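PDB 3UJP: Mn transporter subunit from Synechocystis sp. PCC 6803, which binds manganese as what is probably the periplasmic solute-binding component of an ABC-type manganese uptake system. Local coordinates for residues 37-42 against 57-62; 246-251 against 270-275. One frame throughout, in Å; residues are numbered along the deposited sequence.

Interaction 1 of 2, residues 37-42 against 57-62; sequences TFTVLA and SITRIG
Thr37 and Thr59 pair through their backbones where two segments leave neighbouring strands of the parallel sheet: Thr59 N donates to Thr37 O over 3.1 Å, at an N-H...O angle of 175°. The same carbonyl oxygen takes a second bond from the Thr59 side chain, OG1 lying 3.0 Å from Thr37 O, in the carbonyl plane and on a lone pair. The backbone N-H approaches almost end-on to the C=O, while the hydroxyl comes in at its flank. The first torsion of Thr59 (chi1 63°) places OG1 between its own N and carbonyl carbon, where it can reach the same acceptor as the N-H; CG2 of Thr59 and CB of Ile58 also close on that oxygen.

Ser57 turns its hydroxyl away from its own nitrogen (chi1 -168°), and OG bonds to Thr59 O at 3.0 Å, tying the bend of residues 57-59 together. Its CB meets the methyl of Ala42, one turn into helix 39-49. Beyond it, Thr39 lays CG2 against Thr59 O and the backbone of Ile61, with Ile61 CD1 at 4.0 Å from that methyl, while Thr39 OG1 is hydrogen-bonded outside the two segments. Thr37 OG1 likewise has its partner outside them, in Glu92.

Phe38 occupies the N-cap position of helix 39-49, and Ala42 N bonds back to Phe38 O. With Thr59 replaced by alanine, Thr37 O would probably keep only the N-H from this loop, and a gap would open beside Phe38 CB, which packs on OG1. Two donors on the Thr37 carbonyl just before the helix, together with the methyl groups of Thr39, Ala42 and Ile61, thus settle the start of the loop after strand 54-57 against the helix N-terminus.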
ATOM      1  N   THR A  37       4.868  10.992 -12.989  1.00 61.78           N
ATOM      2  CA  THR A  37       4.672  10.770 -14.401  1.00 59.94           C
ATOM      3  C   THR A  37       5.013   9.358 -14.838  1.00 67.21           C
ATOM      4  O   THR A  37       4.151   8.641 -15.373  1.00 69.10           O
ATOM      5  CB  THR A  37       5.445  11.795 -15.202  1.00 62.49           C
ATOM      6  OG1 THR A  37       6.789  11.878 -14.709  1.00 66.50           O
ATOM      7  CG2 THR A  37       4.785  13.129 -15.008  1.00 67.15           C
ATOM      8  N   PHE A  38       6.255   8.945 -14.611  1.00 64.93           N
ATOM      9  CA  PHE A  38       6.662   7.588 -14.967  1.00 64.61           C
ATOM     10  C   PHE A  38       7.276   6.779 -13.836  1.00 65.29           C
ATOM     11  O   PHE A  38       7.690   7.322 -12.812  1.00 70.16           O
ATOM     12  CB  PHE A  38       7.578   7.575 -16.188  1.00 65.41           C
ATOM     13  CG  PHE A  38       8.890   8.262 -15.990  1.00 61.88           C
ATOM     14  CD1 PHE A  38      10.071   7.548 -16.058  1.00 62.60           C
ATOM     15  CD2 PHE A  38       8.945   9.616 -15.774  1.00 62.58           C
ATOM     16  CE1 PHE A  38      11.262   8.169 -15.899  1.00 61.76           C
ATOM     17  CE2 PHE A  38      10.137  10.241 -15.611  1.00 62.06           C
ATOM     18  CZ  PHE A  38      11.298   9.521 -15.679  1.00 61.87           C
ATOM     19  N   THR A  39       7.320   5.472 -14.060  1.00 64.05           N
ATOM     20  CA  THR A  39       7.812   4.488 -13.105  1.00 62.01           C
ATOM     21  C   THR A  39       9.211   4.708 -12.534  1.00 66.90           C
ATOM     22  O   THR A  39       9.492   4.261 -11.425  1.00 73.04           O
ATOM     23  CB  THR A  39       7.896   3.146 -13.768  1.00 60.56           C
ATOM     24  OG1 THR A  39       8.920   3.210 -14.770  1.00 70.88           O
ATOM     25  CG2 THR A  39       6.568   2.787 -14.402  1.00 65.61           C
ATOM     26  N   VAL A  40      10.122   5.320 -13.287  1.00 62.39           N
ATOM     27  CA  VAL A  40      11.441   5.536 -12.709  1.00 54.45           C
ATOM     28  C   VAL A  40      11.290   6.549 -11.598  1.00 65.34           C
ATOM     29  O   VAL A  40      11.680   6.294 -10.468  1.00 63.11           O
ATOM     30  CB  VAL A  40      12.456   6.037 -13.694  1.00 48.83           C
ATOM     31  CG1 VAL A  40      13.770   6.200 -12.992  1.00 52.06           C
ATOM     32  CG2 VAL A  40      12.591   5.061 -14.849  1.00 65.67           C
ATOM     33  N   LEU A  41      10.699   7.697 -11.905  1.00 66.42           N
ATOM     34  CA  LEU A  41      10.422   8.655 -10.851  1.00 61.04           C
ATOM     35  C   LEU A  41       9.642   8.002  -9.711  1.00 67.83           C
ATOM     36  O   LEU A  41       9.807   8.372  -8.548  1.00 67.63           O
ATOM     37  CB  LEU A  41       9.656   9.854 -11.382  1.00 60.27           C
ATOM     38  CG  LEU A  41      10.466  10.889 -12.137  1.00 61.80           C
ATOM     39  CD1 LEU A  41       9.735  12.217 -12.134  1.00 63.62           C
ATOM     40  CD2 LEU A  41      11.831  11.017 -11.501  1.00 59.84           C
ATOM     41  N   ALA A  42       8.789   7.034 -10.023  1.00 63.92           N
ATOM     42  CA  ALA A  42       7.951   6.455  -8.970  1.00 67.89           C
ATOM     43  C   ALA A  42       8.780   5.722  -7.906  1.00 67.04           C
ATOM     44  O   ALA A  42       8.487   5.827  -6.714  1.00 67.17           O
ATOM     45  CB  ALA A  42       6.842   5.560  -9.554  1.00 61.90           C
ATOM     46  N   SER A  57       2.271   5.924  -9.976  1.00 59.32           N
ATOM     47  CA  SER A  57       2.704   6.405 -11.267  1.00 60.61           C
ATOM     48  C   SER A  57       1.515   6.604 -12.212  1.00 69.67           C
ATOM     49  O   SER A  57       0.486   5.926 -12.080  1.00 72.61           O
ATOM     50  CB  SER A  57       3.638   5.373 -11.872  1.00 66.74           C
ATOM     51  OG  SER A  57       4.342   5.862 -13.012  1.00 70.27           O
ATOM     52  N   ILE A  58       1.656   7.520 -13.177  1.00 69.56           N
ATOM     53  CA  ILE A  58       0.661   7.669 -14.242  1.00 66.72           C
ATOM     54  C   ILE A  58       0.828   6.512 -15.234  1.00 77.68           C
ATOM     55  O   ILE A  58      -0.073   5.665 -15.415  1.00 79.09           O
ATOM     56  CB  ILE A  58       0.803   9.005 -15.033  1.00 64.36           C
ATOM     57  CG1 ILE A  58       0.706  10.236 -14.132  1.00 63.01           C
ATOM     58  CG2 ILE A  58      -0.238   9.091 -16.149  1.00 68.08           C
ATOM     59  CD1 ILE A  58      -0.628  10.498 -13.657  1.00 64.60           C
ATOM     60  N   THR A  59       1.991   6.502 -15.888  1.00 77.53           N
ATOM     61  CA  THR A  59       2.318   5.519 -16.915  1.00 72.46           C
ATOM     62  C   THR A  59       2.682   4.208 -16.239  1.00 77.33           C
ATOM     63  O   THR A  59       3.469   4.198 -15.297  1.00 73.95           O
ATOM     64  CB  THR A  59       3.534   5.970 -17.679  1.00 67.23           C
ATOM     65  OG1 THR A  59       4.627   6.028 -16.767  1.00 74.58           O
ATOM     66  CG2 THR A  59       3.331   7.351 -18.258  1.00 66.01           C
ATOM     67  N   ARG A  60       2.133   3.098 -16.712  1.00 80.22           N
ATOM     68  CA  ARG A  60       2.281   1.864 -15.947  1.00 83.62           C
ATOM     69  C   ARG A  60       3.163   0.786 -16.588  1.00 84.02           C
ATOM     70  O   ARG A  60       2.677  -0.213 -17.124  1.00 88.10           O
ATOM     71  CB  ARG A  60       0.920   1.333 -15.499  1.00 91.95           C
ATOM     72  CG  ARG A  60       0.090   2.423 -14.816  1.00 97.82           C
ATOM     73  CD  ARG A  60      -1.012   1.851 -13.954  1.00105.52           C
ATOM     74  NE  ARG A  60      -1.665   2.898 -13.175  1.00118.61           N
ATOM     75  CZ  ARG A  60      -2.581   2.669 -12.234  1.00120.23           C
ATOM     76  NH1 ARG A  60      -3.122   3.685 -11.571  1.00114.05           N
ATOM     77  NH2 ARG A  60      -2.956   1.425 -11.949  1.00120.56           N
ATOM     78  N   ILE A  61       4.473   1.029 -16.473  1.00 72.90           N
ATOM     79  CA  ILE A  61       5.590   0.159 -16.899  1.00 71.03           C
ATOM     80  C   ILE A  61       5.822   0.288 -18.376  1.00 74.05           C
ATOM     81  O   ILE A  61       5.000   0.859 -19.073  1.00 77.51           O
ATOM     82  CB  ILE A  61       5.420  -1.325 -16.566  1.00 68.38           C
ATOM     83  CG1 ILE A  61       6.620  -1.836 -15.776  1.00 66.88           C
ATOM     84  CG2 ILE A  61       5.254  -2.138 -17.850  1.00 72.70           C
ATOM     85  CD1 ILE A  61       6.733  -1.230 -14.403  1.00 67.81           C
ATOM     86  N   GLY A  62       6.944  -0.262 -18.829  1.00 73.85           N
ATOM     87  CA  GLY A  62       7.457  -0.145 -20.189  1.00 71.14           C
ATOM     88  C   GLY A  62       6.793   0.736 -21.236  1.00 70.37           C
ATOM     89  O   GLY A  62       6.865   0.427 -22.432  1.00 74.44           O
TER

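Interaction 2 of 2, residues 246-251 against 270-275; sequences ESTVSD and YVDSLS. With MN (manganese (II) ion), chain D.
Ser247 has its OG folded between its own N and carbonyl carbon (chi1 72°), which brings the hydroxyl against Tyr270, whereas in Asp272 CG stands opposite the carbonyl carbon (chi1 -68°) and the carboxylate extends to the manganese. Ser247 OG lies 3.4 Å from Tyr270 CD2, with Ser247 CB near CE2 of the same ring; this is van der Waals packing against CD2 and CE2, with the ring met obliquely.

Thr248 follows in the type I turn of residues 246-249 and touches two residues by two branches. Its OG1 faces Asp272 CB at 4.0 Å, the two side chains crossing at about a right angle, and its CG2 rests on Ser273 CB at 3.9 Å. Next to them, Glu246 bends at its second torsion and passes its CG over the Val271 methyl CG2. The acid end of Glu246 is taken up outside the pair of loops, OE1 bonding to Glu197 N and OE2 more weakly to Cys196 N. No hydrogen bond joins the two segments; they meet through van der Waals contacts. Within residues 270-275 Ser273 OG bonds to Leu274 O at 3.0 Å.

Asp272 OD2 binds the metal at 1.9 Å, and OD1 lies at 2.9 Å from the ion, so the carboxylate meets it chiefly through one oxygen. Glu246, through Glu197 N, is placed as a second-shell residue and probably steadies that ligand. Both loops leave the C-terminal ends of the parallel strands 242-246 and 264-269, a position typical of ligand-site loops in alpha/beta sheets. With Asp272, His66, His131 and Glu197 form the two-histidine, two-carboxylate set found in manganese-binding members of the cluster A-I (ZnuA/PsaA-like) solute-binding proteins.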
ATOM      1  N   GLU A 246      16.475   0.547 -26.197  1.00 82.38           N
ATOM      2  CA  GLU A 246      15.850   0.708 -24.894  1.00 70.87           C
ATOM      3  C   GLU A 246      14.497   0.062 -24.912  1.00 72.51           C
ATOM      4  O   GLU A 246      13.928  -0.200 -25.980  1.00 75.89           O
ATOM      5  CB  GLU A 246      15.717   2.177 -24.488  1.00 76.11           C
ATOM      6  CG  GLU A 246      17.034   2.896 -24.355  1.00 75.38           C
ATOM      7  CD  GLU A 246      17.618   3.218 -25.693  1.00 73.20           C
ATOM      8  OE1 GLU A 246      16.884   3.767 -26.532  1.00 78.48           O
ATOM      9  OE2 GLU A 246      18.796   2.907 -25.917  1.00 74.74           O
ATOM     10  N   SER A 247      13.967  -0.151 -23.716  1.00 68.67           N
ATOM     11  CA  SER A 247      12.782  -0.968 -23.561  1.00 64.60           C
ATOM     12  C   SER A 247      11.474  -0.291 -23.929  1.00 66.22           C
ATOM     13  O   SER A 247      10.444  -0.927 -23.874  1.00 67.60           O
ATOM     14  CB  SER A 247      12.698  -1.489 -22.128  1.00 63.95           C
ATOM     15  OG  SER A 247      12.363  -0.456 -21.211  1.00 70.50           O
ATOM     16  N   THR A 248      11.503   0.986 -24.299  1.00 73.47           N
ATOM     17  CA  THR A 248      10.258   1.726 -24.609  1.00 69.59           C
ATOM     18  C   THR A 248      10.034   2.086 -26.107  1.00 71.96           C
ATOM     19  O   THR A 248       8.967   2.599 -26.469  1.00 69.61           O
ATOM     20  CB  THR A 248      10.121   2.994 -23.721  1.00 63.78           C
ATOM     21  OG1 THR A 248      11.257   3.848 -23.907  1.00 64.32           O
ATOM     22  CG2 THR A 248      10.054   2.609 -22.265  1.00 63.71           C
ATOM     23  N   VAL A 249      11.028   1.791 -26.958  1.00 68.61           N
ATOM     24  CA  VAL A 249      11.028   2.192 -28.357  1.00 68.58           C
ATOM     25  C   VAL A 249      11.200   0.985 -29.258  1.00 76.44           C
ATOM     26  O   VAL A 249      11.147  -0.151 -28.783  1.00 80.37           O
ATOM     27  CB  VAL A 249      12.167   3.177 -28.633  1.00 70.51           C
ATOM     28  CG1 VAL A 249      12.026   4.376 -27.724  1.00 70.41           C
ATOM     29  CG2 VAL A 249      13.507   2.506 -28.397  1.00 71.98           C
ATOM     30  N   SER A 250      11.448   1.258 -30.544  1.00 82.24           N
ATOM     31  CA  SER A 250      11.466   0.277 -31.644  1.00 78.66           C
ATOM     32  C   SER A 250      12.831  -0.394 -31.843  1.00 73.11           C
ATOM     33  O   SER A 250      13.824   0.266 -32.146  1.00 81.26           O
ATOM     34  CB  SER A 250      11.033   0.996 -32.939  1.00 80.75           C
ATOM     35  OG  SER A 250      11.142   0.184 -34.088  1.00 85.78           O
ATOM     36  N   ASP A 251      12.897  -1.708 -31.691  1.00 78.39           N
ATOM     37  CA  ASP A 251      14.173  -2.404 -31.908  1.00 84.32           C
ATOM     38  C   ASP A 251      14.475  -2.565 -33.400  1.00 81.68           C
ATOM     39  O   ASP A 251      15.612  -2.770 -33.792  1.00 81.90           O
ATOM     40  CB  ASP A 251      14.205  -3.764 -31.186  1.00 82.65           C
ATOM     41  CG  ASP A 251      13.124  -4.729 -31.693  1.00 88.93           C
ATOM     42  OD1 ASP A 251      12.160  -4.284 -32.367  1.00 90.06           O
ATOM     43  OD2 ASP A 251      13.231  -5.944 -31.405  1.00 89.95           O
ATOM     44  N   TYR A 270      17.743   0.371 -20.064  1.00 65.21           N
ATOM     45  CA  TYR A 270      16.509   0.863 -19.503  1.00 61.50           C
ATOM     46  C   TYR A 270      16.638   2.324 -19.096  1.00 63.16           C
ATOM     47  O   TYR A 270      17.441   2.620 -18.240  1.00 70.81           O
ATOM     48  CB  TYR A 270      16.138   0.002 -18.313  1.00 60.63           C
ATOM     49  CG  TYR A 270      15.632  -1.387 -18.696  1.00 65.10           C
ATOM     50  CD1 TYR A 270      16.511  -2.395 -19.099  1.00 66.17           C
ATOM     51  CD2 TYR A 270      14.265  -1.691 -18.658  1.00 71.04           C
ATOM     52  CE1 TYR A 270      16.041  -3.666 -19.443  1.00 63.75           C
ATOM     53  CE2 TYR A 270      13.784  -2.961 -19.007  1.00 67.78           C
ATOM     54  CZ  TYR A 270      14.674  -3.942 -19.395  1.00 67.59           C
ATOM     55  OH  TYR A 270      14.193  -5.200 -19.733  1.00 72.75           O
ATOM     56  N   VAL A 271      15.867   3.241 -19.694  1.00 65.96           N
ATOM     57  CA  VAL A 271      15.935   4.651 -19.289  1.00 60.15           C
ATOM     58  C   VAL A 271      14.637   5.264 -18.816  1.00 62.41           C
ATOM     59  O   VAL A 271      14.578   5.880 -17.750  1.00 61.12           O
ATOM     60  CB  VAL A 271      16.402   5.591 -20.392  1.00 58.50           C
ATOM     61  CG1 VAL A 271      17.635   6.301 -19.939  1.00 63.61           C
ATOM     62  CG2 VAL A 271      16.599   4.865 -21.705  1.00 65.75           C
ATOM     63  N   ASP A 272      13.618   5.142 -19.657  1.00 60.50           N
ATOM     64  CA  ASP A 272      12.366   5.850 -19.451  1.00 53.45           C
ATOM     65  C   ASP A 272      11.371   5.006 -18.673  1.00 62.40           C
ATOM     66  O   ASP A 272      10.250   5.442 -18.425  1.00 65.72           O
ATOM     67  CB  ASP A 272      11.794   6.289 -20.796  1.00 62.51           C
ATOM     68  CG  ASP A 272      12.646   7.383 -21.489  1.00 63.14           C
ATOM     69  OD1 ASP A 272      13.491   8.007 -20.842  1.00 61.64           O
ATOM     70  OD2 ASP A 272      12.447   7.635 -22.685  1.00 57.17           O
ATOM     71  N   SER A 273      11.784   3.804 -18.289  1.00 68.03           N
ATOM     72  CA  SER A 273      10.921   2.902 -17.537  1.00 67.22           C
ATOM     73  C   SER A 273      11.697   1.690 -17.030  1.00 65.58           C
ATOM     74  O   SER A 273      12.639   1.227 -17.676  1.00 71.94           O
ATOM     75  CB  SER A 273       9.740   2.447 -18.398  1.00 62.99           C
ATOM     76  OG  SER A 273       9.339   1.132 -18.059  1.00 66.13           O
ATOM     77  N   LEU A 274      11.247   1.164 -15.898  1.00 60.99           N
ATOM     78  CA  LEU A 274      11.844   0.023 -15.238  1.00 65.29           C
ATOM     79  C   LEU A 274      11.254  -1.244 -15.750  1.00 73.39           C
ATOM     80  O   LEU A 274      10.647  -1.242 -16.795  1.00 76.38           O
ATOM     81  CB  LEU A 274      11.575   0.067 -13.749  1.00 60.23           C
ATOM     82  CG  LEU A 274      11.630   1.374 -12.987  1.00 67.93           C
ATOM     83  CD1 LEU A 274      11.214   1.139 -11.603  1.00 60.07           C
ATOM     84  CD2 LEU A 274      13.000   1.915 -12.976  1.00 64.39           C
ATOM     85  N   SER A 275      11.428  -2.326 -15.000  1.00 72.80           N
ATOM     86  CA  SER A 275      10.905  -3.629 -15.396  1.00 76.78           C
ATOM     87  C   SER A 275       9.936  -4.176 -14.352  1.00 83.74           C
ATOM     88  O   SER A 275       9.652  -3.520 -13.351  1.00 86.74           O
ATOM     89  CB  SER A 275      12.050  -4.619 -15.621  1.00 83.36           C
ATOM     90  OG  SER A 275      11.708  -5.580 -16.605  1.00 96.18           O
TER
HETATM   91 MN    MN D   1      13.464   9.056 -23.507  1.00 56.71          MN

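How the interactions relate
Interaction 1 comes first along the chain and closes before interaction 2 opens; their centres lie 12 Å apart. Residues 37-42 and 57-62 continue from strands 33-36 and 54-57 of the four-stranded parallel sheet, whereas 246-251 and 270-275 follow the parallel strands 242-246 and 264-269 of what is probably the other lobe. The loops of the two parts meet directly: Thr39 OG1 probably hydrogen-bonds to Leu274 N at 3.3 Å, and Phe38 CD1 packs against Asp272 O. The start of helix 39-49 thus backs the loop that carries a manganese ligand. This is consistent with a metal held in a binding cleft between the two lobes.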